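Local coordinates for protein imidazoleglycerol-phosphate dehydratase (Staphylococcus aureus subsp. aureus, PDB 2AE8) that catalyses the dehydration of imidazoleglycerol phosphate to imidazole-acetol phosphate, the sixth step of histidine biosynthesis, using manganese ions bound in its active sites, at residues B[56-59]-B[63-66]; B[97-102]-B[169-174]; B[146-151]-B[156-161]; B[178-183]-B[187-192]. All coordinates share one frame; numbering follows the deposited sequence. Where two conformers were deposited one is given.

Interaction 1 (B[56-59]-B[63-66]); sequences INTG and LNHM
N64 extends its carboxamide from the helix across the start of the loop after strand 55-57, overlapping the backbone and side chain of T58. N64 OD1 is doubly held by T58. The backbone T58 N donates to it over 3.1 Å with an N-H...O angle of 161°, lying in the carbonyl plane on a lone pair. The hydroxyl T58 OG1 donates to the same N64 OD1 at 2.7 Å, but from about 45° above that plane, so the two donors occupy distinct sites on one oxygen. With chi1 of T58 at 68°, OG1 sits between its own backbone N and carbonyl carbon, where it can face N64 and also accept from V60 N, as in an ST turn. The other end of the amide is fixed by water 1. It accepts from N64 ND2 at 3.0 Å and from G59 N at 2.8 Å, and donates to N57 OD1 at 2.6 Å. Oxygen and nitrogen thus each have matched partners, which defines the flip of the amide. Van der Waals contacts flank the amide: the I56 CG2 methyl lies 3.6 Å from N64 OD1, while L63 CD2 packs on T58 CG2 at 4.1 Å. T58 and L63 both press further inward on I97 of helix 90-111. This is the tight turn from strand to helix that begins the beta-alpha-beta unit of strand 55-57, helix 61-74 and strand 77-82, and the helix so placed carries the metal-site residue H65.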
loop_
_atom_site.group_PDB
_atom_site.type_symbol
_atom_site.label_atom_id
_atom_site.label_comp_id
_atom_site.label_asym_id
_atom_site.label_seq_id
_atom_site.Cartn_x
_atom_site.Cartn_y
_atom_site.Cartn_z
ATOM N N ILE B 56 -10.615 55.373 10.134
ATOM C CA ILE B 56 -9.558 54.363 10.127
ATOM C C ILE B 56 -8.497 54.636 9.063
ATOM O O ILE B 56 -8.752 54.541 7.865
ATOM C CB ILE B 56 -10.161 52.944 10.023
ATOM C CG1 ILE B 56 -11.010 52.658 11.273
ATOM C CG2 ILE B 56 -9.042 51.897 9.859
ATOM C CD1 ILE B 56 -12.142 51.713 11.076
ATOM N N ASN B 57 -7.311 55.001 9.524
ATOM C CA ASN B 57 -6.199 55.330 8.652
ATOM C C ASN B 57 -4.946 54.573 9.063
ATOM O O ASN B 57 -4.037 55.148 9.694
ATOM C CB ASN B 57 -5.939 56.843 8.664
ATOM C CG ASN B 57 -4.840 57.254 7.694
ATOM O OD1 ASN B 57 -4.672 56.645 6.632
ATOM N ND2 ASN B 57 -4.081 58.281 8.056
ATOM N N THR B 58 -4.899 53.281 8.708
ATOM C CA THR B 58 -3.782 52.401 9.101
ATOM C C THR B 58 -2.584 52.510 8.170
ATOM O O THR B 58 -1.471 52.116 8.531
ATOM C CB THR B 58 -4.192 50.908 9.098
ATOM O OG1 THR B 58 -4.434 50.484 7.745
ATOM C CG2 THR B 58 -5.449 50.675 9.938
ATOM N N GLY B 59 -2.822 53.011 6.968
ATOM C CA GLY B 59 -1.812 53.000 5.913
ATOM C C GLY B 59 -1.757 51.676 5.157
ATOM O O GLY B 59 -0.840 51.457 4.361
ATOM N N LEU B 63 -6.433 46.361 5.346
ATOM C CA LEU B 63 -6.656 46.423 6.788
ATOM C C LEU B 63 -7.715 47.483 7.121
ATOM O O LEU B 63 -8.578 47.246 7.963
ATOM C CB LEU B 63 -5.348 46.674 7.552
ATOM C CG LEU B 63 -5.389 46.534 9.083
ATOM C CD1 LEU B 63 -5.886 45.163 9.531
ATOM C CD2 LEU B 63 -4.017 46.850 9.690
ATOM N N ASN B 64 -7.672 48.621 6.419
ATOM C CA ASN B 64 -8.743 49.631 6.529
ATOM C C ASN B 64 -10.134 49.041 6.342
ATOM O O ASN B 64 -11.028 49.277 7.162
ATOM C CB ASN B 64 -8.521 50.794 5.552
ATOM C CG ASN B 64 -7.393 51.707 5.988
ATOM O OD1 ASN B 64 -6.824 51.537 7.062
ATOM N ND2 ASN B 64 -7.054 52.677 5.150
ATOM N N HIS B 65 -10.318 48.259 5.280
ATOM C CA HIS B 65 -11.624 47.687 4.989
ATOM C C HIS B 65 -12.061 46.714 6.084
ATOM O O HIS B 65 -13.227 46.745 6.529
ATOM C CB HIS B 65 -11.649 47.002 3.614
ATOM C CG HIS B 65 -12.987 46.421 3.252
ATOM N ND1 HIS B 65 -14.168 47.121 3.388
ATOM C CD2 HIS B 65 -13.328 45.213 2.741
ATOM C CE1 HIS B 65 -15.179 46.361 3.002
ATOM N NE2 HIS B 65 -14.698 45.197 2.604
HETATM N N MSE B 66 -11.135 45.859 6.517
HETATM C CA MSE B 66 -11.443 44.850 7.553
HETATM C C MSE B 66 -11.818 45.482 8.915
HETATM O O MSE B 66 -12.768 45.047 9.583
HETATM C CB MSE B 66 -10.270 43.871 7.707
HETATM C CG MSE B 66 -10.055 42.941 6.484
HETATM SE SE MSE B 66 -11.652 41.907 5.908
HETATM C CE MSE B 66 -12.210 42.973 4.388
HETATM O O HOH W 1 -4.614 54.360 5.304
#

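Interaction 2 (B[97-102]-B[169-174]); sequences IGIVIG and VINARL
I99 and N171 supply the side-chain packing. The aliphatic CG1 of I99 lies against N171 ND2 at 3.8 Å, and N171 CB rests 3.8 Å from the backbone O of I99. The amide of N171 finds its polar partners elsewhere: ND2 donates to A167 O one turn back in its own helix, and OD1 accepts from R173 of the third subunit. Backbone packing is closer still. G102 has no side chain to hold the two backbones apart, and its CA comes within 4.1 Å of the CA of A172. A weak polar component at most accompanies it: A172 CA makes a C-H...O contact of 3.1 Å with G102 O, strongly bent at the hydrogen (120°). A172 CB adds a contact of 3.3 Å to the same G102 O. Backbone bonds inside 169-174 mark where the chain leaves the helix. L174 N donates to V169 O at 3.0 Å and R173 N weakly to I170 O, while R173 takes a positive phi of 57°. Those two bonds identify a Schellman motif, which here ends helix 159-171 against helix 90-111 at G102, in the buried helical layer of this beta-alpha-beta sandwich.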
loop_
_atom_site.group_PDB
_atom_site.type_symbol
_atom_site.label_atom_id
_atom_site.label_comp_id
_atom_site.label_asym_id
_atom_site.label_seq_id
_atom_site.Cartn_x
_atom_site.Cartn_y
_atom_site.Cartn_z
ATOM N N ILE B 97 -1.190 47.558 15.620
ATOM C CA ILE B 97 -2.609 47.885 15.686
ATOM C C ILE B 97 -3.409 46.805 16.457
ATOM O O ILE B 97 -4.273 47.113 17.289
ATOM C CB ILE B 97 -3.183 48.160 14.266
ATOM C CG1 ILE B 97 -2.569 49.458 13.706
ATOM C CG2 ILE B 97 -4.698 48.213 14.294
ATOM C CD1 ILE B 97 -3.005 49.820 12.329
ATOM N N GLY B 98 -3.110 45.538 16.185
ATOM C CA GLY B 98 -3.775 44.434 16.905
ATOM C C GLY B 98 -3.491 44.445 18.396
ATOM O O GLY B 98 -4.388 44.217 19.214
ATOM N N ILE B 99 -2.237 44.697 18.750
ATOM C CA ILE B 99 -1.825 44.752 20.149
ATOM C C ILE B 99 -2.590 45.882 20.912
ATOM O O ILE B 99 -3.143 45.659 21.996
ATOM C CB ILE B 99 -0.308 44.970 20.250
ATOM C CG1 ILE B 99 0.464 43.684 19.900
ATOM C CG2 ILE B 99 0.089 45.505 21.651
ATOM C CD1 ILE B 99 1.984 43.901 19.749
ATOM N N VAL B 100 -2.641 47.066 20.309
ATOM C CA VAL B 100 -3.301 48.229 20.932
ATOM C C VAL B 100 -4.794 48.020 21.066
ATOM O O VAL B 100 -5.364 48.314 22.120
ATOM C CB VAL B 100 -2.996 49.530 20.168
ATOM C CG1 VAL B 100 -3.854 50.719 20.707
ATOM C CG2 VAL B 100 -1.508 49.852 20.267
ATOM N N ILE B 101 -5.430 47.506 20.012
ATOM C CA ILE B 101 -6.851 47.179 20.073
ATOM C C ILE B 101 -7.115 46.163 21.175
ATOM O O ILE B 101 -8.067 46.317 21.927
ATOM C CB ILE B 101 -7.422 46.710 18.712
ATOM C CG1 ILE B 101 -7.421 47.874 17.712
ATOM C CG2 ILE B 101 -8.835 46.177 18.873
ATOM C CD1 ILE B 101 -7.827 47.495 16.306
ATOM N N GLY B 102 -6.273 45.135 21.287
ATOM C CA GLY B 102 -6.437 44.146 22.356
ATOM C C GLY B 102 -6.333 44.784 23.740
ATOM O O GLY B 102 -7.143 44.491 24.626
ATOM N N VAL B 169 -6.579 39.054 20.492
ATOM C CA VAL B 169 -7.155 38.088 21.418
ATOM C C VAL B 169 -6.304 37.938 22.667
ATOM O O VAL B 169 -6.818 37.885 23.793
ATOM C CB VAL B 169 -7.321 36.695 20.704
ATOM C CG1 VAL B 169 -7.421 35.539 21.723
ATOM C CG2 VAL B 169 -8.525 36.738 19.773
ATOM N N ILE B 170 -4.998 37.872 22.481
ATOM C CA ILE B 170 -4.102 37.621 23.603
ATOM C C ILE B 170 -4.048 38.857 24.520
ATOM O O ILE B 170 -4.093 38.732 25.746
ATOM C CB ILE B 170 -2.689 37.196 23.123
ATOM C CG1 ILE B 170 -2.749 35.829 22.357
ATOM C CG2 ILE B 170 -1.706 37.153 24.271
ATOM C CD1 ILE B 170 -3.291 34.640 23.183
ATOM N N ASN B 171 -3.970 40.039 23.920
ATOM C CA ASN B 171 -3.860 41.269 24.717
ATOM C C ASN B 171 -5.182 41.716 25.331
ATOM O O ASN B 171 -5.195 42.348 26.387
ATOM C CB ASN B 171 -3.174 42.367 23.907
ATOM C CG ASN B 171 -1.735 42.072 23.704
ATOM O OD1 ASN B 171 -0.933 42.198 24.630
ATOM N ND2 ASN B 171 -1.390 41.585 22.511
ATOM N N ALA B 172 -6.292 41.360 24.683
ATOM C CA ALA B 172 -7.611 41.503 25.272
ATOM C C ALA B 172 -7.967 40.443 26.319
ATOM O O ALA B 172 -9.012 40.553 26.992
ATOM C CB ALA B 172 -8.681 41.566 24.175
ATOM N N ARG B 173 -7.112 39.425 26.462
ATOM C CA ARG B 173 -7.344 38.287 27.376
ATOM C C ARG B 173 -8.665 37.570 27.088
ATOM O O ARG B 173 -9.433 37.244 28.019
ATOM C CB ARG B 173 -7.261 38.710 28.861
ATOM C CG ARG B 173 -6.002 39.517 29.209
ATOM C CD ARG B 173 -5.856 39.709 30.716
ATOM N NE ARG B 173 -5.740 38.429 31.403
ATOM C CZ ARG B 173 -4.598 37.772 31.560
ATOM N NH1 ARG B 173 -3.473 38.294 31.095
ATOM N NH2 ARG B 173 -4.585 36.591 32.174
ATOM N N LEU B 174 -8.937 37.344 25.799
ATOM C CA LEU B 174 -10.081 36.528 25.367
ATOM C C LEU B 174 -9.630 35.099 25.097
ATOM O O LEU B 174 -8.468 34.867 24.764
ATOM C CB LEU B 174 -10.702 37.070 24.059
ATOM C CG LEU B 174 -10.974 38.574 23.968
ATOM C CD1 LEU B 174 -11.332 38.965 22.530
ATOM C CD2 LEU B 174 -12.084 38.990 24.944
#

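Interaction 3 (B[146-151]-B[156-161]); sequences ASLSKE and FDTELV
T158 N donates to E151 O at 3.1 Å, a bond that continues the pairing of the small beta hairpin 152-153/156-157 by one step beyond its strands. It is nearly straight at hydrogen (169°), although the donor stands some 41° above the carbonyl plane instead of lying on a lone pair. Beside it, the loop folds L148 inward. With CG anti to the carbonyl carbon (chi1 -55°), L148 brings CD1 to 3.6 Å from T158 O, and the leucine and threonine side chains lie alongside, pointing opposite ways. The same methyl, L148 CD1, reaches V161 CB at 4.2 Å, giving the loop an apolar foothold on the first turn of helix 159-171. A further shell positions these groups. T158 also packs on T186 and I190 of helix 186-205, and D157 OD2 forms a salt bridge with K152 in the hairpin. The fourth subunit also meets this contact: E151 OE1 accepts from the backbone N of E151 of that subunit, and D157 OD1 from its G154 N. Water 2 bridges the two segments, donating to E151 O at 2.8 Å and accepting from E159 N at 2.9 Å.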
loop_
_atom_site.group_PDB
_atom_site.type_symbol
_atom_site.label_atom_id
_atom_site.label_comp_id
_atom_site.label_asym_id
_atom_site.label_seq_id
_atom_site.Cartn_x
_atom_site.Cartn_y
_atom_site.Cartn_z
ATOM N N ALA B 146 -7.691 27.952 10.097
ATOM C CA ALA B 146 -8.133 28.454 8.807
ATOM C C ALA B 146 -6.945 28.472 7.849
ATOM O O ALA B 146 -6.002 29.246 8.037
ATOM C CB ALA B 146 -8.709 29.869 8.963
ATOM N N SER B 147 -6.979 27.611 6.840
ATOM C CA SER B 147 -5.962 27.604 5.795
ATOM C C SER B 147 -6.501 28.465 4.681
ATOM O O SER B 147 -7.425 28.065 3.965
ATOM C CB SER B 147 -5.726 26.183 5.278
ATOM O OG SER B 147 -5.335 25.336 6.349
ATOM N N LEU B 148 -5.933 29.654 4.537
ATOM C CA LEU B 148 -6.423 30.603 3.545
ATOM C C LEU B 148 -5.921 30.219 2.164
ATOM O O LEU B 148 -4.806 29.718 2.044
ATOM C CB LEU B 148 -5.991 32.009 3.930
ATOM C CG LEU B 148 -6.420 32.434 5.339
ATOM C CD1 LEU B 148 -5.799 33.776 5.700
ATOM C CD2 LEU B 148 -7.978 32.498 5.492
ATOM N N SER B 149 -6.729 30.478 1.131
ATOM C CA SER B 149 -6.481 29.938 -0.213
ATOM C C SER B 149 -5.336 30.551 -1.008
ATOM O O SER B 149 -4.793 29.886 -1.876
ATOM C CB SER B 149 -7.755 29.929 -1.056
ATOM O OG SER B 149 -8.772 29.217 -0.387
ATOM N N LYS B 150 -4.957 31.794 -0.715
ATOM C CA LYS B 150 -3.914 32.474 -1.485
ATOM C C LYS B 150 -2.933 33.173 -0.538
ATOM O O LYS B 150 -3.272 33.459 0.607
ATOM C CB LYS B 150 -4.543 33.472 -2.481
ATOM C CG LYS B 150 -5.418 32.857 -3.586
ATOM C CD LYS B 150 -4.577 32.113 -4.604
ATOM C CE LYS B 150 -5.422 31.446 -5.694
ATOM N NZ LYS B 150 -6.183 30.286 -5.140
ATOM N N GLU B 151 -1.719 33.424 -0.999
ATOM C CA GLU B 151 -0.692 34.026 -0.156
ATOM C C GLU B 151 -0.911 35.549 -0.008
ATOM O O GLU B 151 -0.430 36.173 0.947
ATOM C CB GLU B 151 0.709 33.723 -0.737
ATOM C CG GLU B 151 0.986 32.212 -0.910
ATOM C CD GLU B 151 2.473 31.868 -1.005
ATOM O OE1 GLU B 151 3.295 32.788 -1.169
ATOM O OE2 GLU B 151 2.825 30.663 -0.892
ATOM N N PHE B 156 -1.811 42.659 0.111
ATOM C CA PHE B 156 -1.808 42.274 1.537
ATOM C C PHE B 156 -1.399 40.809 1.775
ATOM O O PHE B 156 -2.047 39.900 1.263
ATOM C CB PHE B 156 -3.210 42.507 2.103
ATOM C CG PHE B 156 -3.317 42.361 3.596
ATOM C CD1 PHE B 156 -2.834 43.365 4.450
ATOM C CD2 PHE B 156 -3.949 41.243 4.153
ATOM C CE1 PHE B 156 -2.948 43.244 5.831
ATOM C CE2 PHE B 156 -4.066 41.115 5.525
ATOM C CZ PHE B 156 -3.575 42.114 6.372
ATOM N N ASP B 157 -0.360 40.602 2.587
ATOM C CA ASP B 157 0.074 39.267 3.003
ATOM C C ASP B 157 -0.956 38.639 3.925
ATOM O O ASP B 157 -1.211 39.099 5.020
ATOM C CB ASP B 157 1.438 39.316 3.701
ATOM C CG ASP B 157 2.574 39.636 2.736
ATOM O OD1 ASP B 157 3.551 40.268 3.153
ATOM O OD2 ASP B 157 2.494 39.237 1.558
ATOM N N THR B 158 -1.542 37.568 3.430
ATOM C CA THR B 158 -2.626 36.869 4.044
ATOM C C THR B 158 -2.186 36.206 5.397
ATOM O O THR B 158 -3.000 36.022 6.326
ATOM C CB THR B 158 -3.098 35.898 2.926
ATOM O OG1 THR B 158 -4.497 36.008 2.661
ATOM C CG2 THR B 158 -2.604 34.522 3.087
ATOM N N GLU B 159 -0.906 35.876 5.529
ATOM C CA GLU B 159 -0.390 35.409 6.832
ATOM C C GLU B 159 -0.566 36.429 7.977
ATOM O O GLU B 159 -0.461 36.071 9.153
ATOM C CB GLU B 159 1.068 34.931 6.747
ATOM C CG GLU B 159 2.125 36.018 6.551
ATOM C CD GLU B 159 3.542 35.445 6.476
ATOM O OE1 GLU B 159 3.708 34.194 6.399
ATOM O OE2 GLU B 159 4.506 36.249 6.495
ATOM N N LEU B 160 -0.858 37.687 7.623
ATOM C CA LEU B 160 -1.031 38.750 8.621
ATOM C C LEU B 160 -2.344 38.612 9.362
ATOM O O LEU B 160 -2.481 39.137 10.454
ATOM C CB LEU B 160 -1.004 40.119 7.951
ATOM C CG LEU B 160 0.374 40.506 7.416
ATOM C CD1 LEU B 160 0.275 41.820 6.646
ATOM C CD2 LEU B 160 1.387 40.560 8.549
ATOM N N VAL B 161 -3.316 37.937 8.754
ATOM C CA VAL B 161 -4.630 37.779 9.377
ATOM C C VAL B 161 -4.510 37.074 10.746
ATOM O O VAL B 161 -5.041 37.552 11.777
ATOM C CB VAL B 161 -5.590 37.000 8.451
ATOM C CG1 VAL B 161 -6.886 36.683 9.154
ATOM C CG2 VAL B 161 -5.856 37.776 7.179
HETATM O O HOH W 2 0.971 35.686 3.263
#

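Interaction 4 (B[178-183]-B[187-192]); sequences IDLIRG and HHEIEA. With MG (magnesium ion), chain L; MG (magnesium ion), chain T.
E189 OE2, lying 3.6 Å from G183 CA, is gripped by two donors, S149 OG and G184 N. The carboxylate therefore ties helix 186-205 both to G184, just before it in the chain, and to loop 146-151 through S149. G183 presents only backbone here, so the oxygen can come up close. Lower on the same side chain the contact is apolar: L180 CD1 meets E189 CG at 3.7 Å, where the leucine runs roughly perpendicular to the glutamate. Extended beyond CG (chi2 164°), E189 carries its charged end past the leucine to G183. Other side chains of this segment, H187, H188 and E191, bind metal. H187 NE2 binds one magnesium ion at 2.4 Å, and E191 OE1, one turn on and in the plane at the edge of that ring, binds it at 2.1 Å. H188 NE2 holds the other magnesium ion at 2.2 Å, where waters 3, 4 and 5 are also ligands. H92 of the second subunit shares the first ion, and H91 and E95 of that subunit share the second, so the sites are built at a subunit interface. Through L180 on E189, strand 175-182, with a classic beta bulge where I181 and R182 face L129, lies against one side of helix 186-205; strand 128-135 joins it through T128, and helix 61-74 covers I190 and E191.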
loop_
_atom_site.group_PDB
_atom_site.type_symbol
_atom_site.label_atom_id
_atom_site.label_comp_id
_atom_site.label_asym_id
_atom_site.label_seq_id
_atom_site.Cartn_x
_atom_site.Cartn_y
_atom_site.Cartn_z
ATOM N N ILE B 178 -11.282 30.346 16.133
ATOM C CA ILE B 178 -11.642 30.725 14.772
ATOM C C ILE B 178 -11.529 29.490 13.871
ATOM O O ILE B 178 -10.477 28.838 13.828
ATOM C CB ILE B 178 -10.722 31.858 14.251
ATOM C CG1 ILE B 178 -10.974 33.158 15.055
ATOM C CG2 ILE B 178 -10.908 32.051 12.742
ATOM C CD1 ILE B 178 -10.058 34.306 14.709
ATOM N N ASP B 179 -12.610 29.184 13.158
ATOM C CA ASP B 179 -12.668 27.994 12.304
ATOM C C ASP B 179 -13.225 28.365 10.931
ATOM O O ASP B 179 -14.337 28.891 10.828
ATOM C CB ASP B 179 -13.585 26.923 12.923
ATOM C CG ASP B 179 -12.900 26.109 14.021
ATOM O OD1 ASP B 179 -12.020 25.290 13.673
ATOM O OD2 ASP B 179 -13.257 26.243 15.229
ATOM N N LEU B 180 -12.458 28.081 9.885
ATOM C CA LEU B 180 -12.953 28.190 8.535
ATOM C C LEU B 180 -13.551 26.842 8.215
ATOM O O LEU B 180 -12.814 25.878 8.001
ATOM C CB LEU B 180 -11.794 28.446 7.572
ATOM C CG LEU B 180 -11.828 29.590 6.563
ATOM C CD1 LEU B 180 -10.867 29.270 5.396
ATOM C CD2 LEU B 180 -13.215 29.966 6.078
ATOM N N ILE B 181 -14.875 26.753 8.183
ATOM C CA ILE B 181 -15.534 25.462 7.951
ATOM C C ILE B 181 -15.373 25.029 6.494
ATOM O O ILE B 181 -15.133 23.862 6.215
ATOM C CB ILE B 181 -17.011 25.479 8.388
ATOM C CG1 ILE B 181 -17.068 25.674 9.916
ATOM C CG2 ILE B 181 -17.719 24.185 7.945
ATOM C CD1 ILE B 181 -18.309 26.313 10.363
ATOM N N ARG B 182 -15.492 25.989 5.579
ATOM C CA ARG B 182 -15.158 25.785 4.173
ATOM C C ARG B 182 -14.757 27.128 3.569
ATOM O O ARG B 182 -15.143 28.174 4.082
ATOM C CB ARG B 182 -16.303 25.118 3.395
ATOM C CG ARG B 182 -17.650 25.853 3.418
ATOM C CD ARG B 182 -18.706 25.076 2.588
ATOM N NE ARG B 182 -18.893 23.754 3.186
ATOM C CZ ARG B 182 -19.813 23.463 4.094
ATOM N NH1 ARG B 182 -20.706 24.379 4.480
ATOM N NH2 ARG B 182 -19.848 22.241 4.600
ATOM N N GLY B 183 -13.948 27.104 2.517
ATOM C CA GLY B 183 -13.514 28.334 1.886
ATOM C C GLY B 183 -13.463 28.167 0.389
ATOM O O GLY B 183 -14.164 27.326 -0.180
ATOM N N HIS B 187 -10.465 36.474 -0.212
ATOM C CA HIS B 187 -11.103 37.707 0.255
ATOM C C HIS B 187 -12.333 37.348 1.109
ATOM O O HIS B 187 -12.506 37.872 2.208
ATOM C CB HIS B 187 -11.485 38.605 -0.937
ATOM C CG HIS B 187 -11.969 39.962 -0.539
ATOM N ND1 HIS B 187 -11.253 41.115 -0.800
ATOM C CD2 HIS B 187 -13.084 40.352 0.127
ATOM C CE1 HIS B 187 -11.916 42.159 -0.326
ATOM N NE2 HIS B 187 -13.031 41.723 0.236
ATOM N N HIS B 188 -13.147 36.417 0.614
ATOM C CA HIS B 188 -14.322 35.938 1.317
ATOM C C HIS B 188 -13.950 35.268 2.635
ATOM O O HIS B 188 -14.656 35.412 3.642
ATOM C CB HIS B 188 -15.084 34.923 0.457
ATOM C CG HIS B 188 -15.766 35.527 -0.726
ATOM N ND1 HIS B 188 -16.402 34.767 -1.676
ATOM C CD2 HIS B 188 -15.899 36.819 -1.123
ATOM C CE1 HIS B 188 -16.914 35.562 -2.602
ATOM N NE2 HIS B 188 -16.621 36.812 -2.289
ATOM N N GLU B 189 -12.848 34.513 2.615
ATOM C CA GLU B 189 -12.408 33.770 3.786
ATOM C C GLU B 189 -12.062 34.732 4.918
ATOM O O GLU B 189 -12.516 34.578 6.041
ATOM C CB GLU B 189 -11.180 32.919 3.428
ATOM C CG GLU B 189 -11.492 31.617 2.668
ATOM C CD GLU B 189 -10.253 31.005 2.000
ATOM O OE1 GLU B 189 -9.120 31.523 2.169
ATOM O OE2 GLU B 189 -10.430 30.030 1.250
ATOM N N ILE B 190 -11.215 35.701 4.619
ATOM C CA ILE B 190 -10.821 36.692 5.597
ATOM C C ILE B 190 -12.020 37.535 6.057
ATOM O O ILE B 190 -12.183 37.803 7.247
ATOM C CB ILE B 190 -9.721 37.588 5.013
ATOM C CG1 ILE B 190 -8.491 36.719 4.676
ATOM C CG2 ILE B 190 -9.349 38.678 6.016
ATOM C CD1 ILE B 190 -7.475 37.400 3.755
ATOM N N GLU B 191 -12.848 37.952 5.110
ATOM C CA GLU B 191 -14.020 38.760 5.441
ATOM C C GLU B 191 -14.996 38.026 6.353
ATOM O O GLU B 191 -15.452 38.591 7.348
ATOM C CB GLU B 191 -14.707 39.279 4.174
ATOM C CG GLU B 191 -15.928 40.124 4.453
ATOM C CD GLU B 191 -16.243 41.104 3.333
ATOM O OE1 GLU B 191 -15.507 41.156 2.323
ATOM O OE2 GLU B 191 -17.242 41.830 3.469
ATOM N N ALA B 192 -15.332 36.776 6.032
ATOM C CA ALA B 192 -16.186 35.970 6.918
ATOM C C ALA B 192 -15.608 35.877 8.334
ATOM O O ALA B 192 -16.339 35.988 9.325
ATOM C CB ALA B 192 -16.423 34.554 6.328
HETATM MG MG MG L . -14.924 42.826 1.169
HETATM MG MG MG T . -17.354 38.616 -3.263
HETATM O O HOH W 3 -17.078 40.169 -1.327
HETATM O O HOH W 4 -17.561 37.502 -5.179
HETATM O O HOH W 5 -19.378 37.977 -3.289
#

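In the fold
Interaction 2 is the buried contact, nearest the centre of the chain, and works by close backbone packing, whereas interactions 1, 3 and 4 lie farther out and are partly buried. Of these, 1 and 3 use direct and water-mediated hydrogen bonds, whereas 4 joins its segments by packing, its side-chain polar and metal bonds going to partners outside them. Interactions 1 and 2 meet at I97. Interactions 2 and 3 hold opposite ends of helix 159-171, and the segments of 2 and 4 adjoin in sequence. Interactions 3 and 4 share the S149–E189 link and T158 packing on I190. Interactions 1 and 4 converge through M66 on I190 and E191, bringing H65 beside E191 at the metal site.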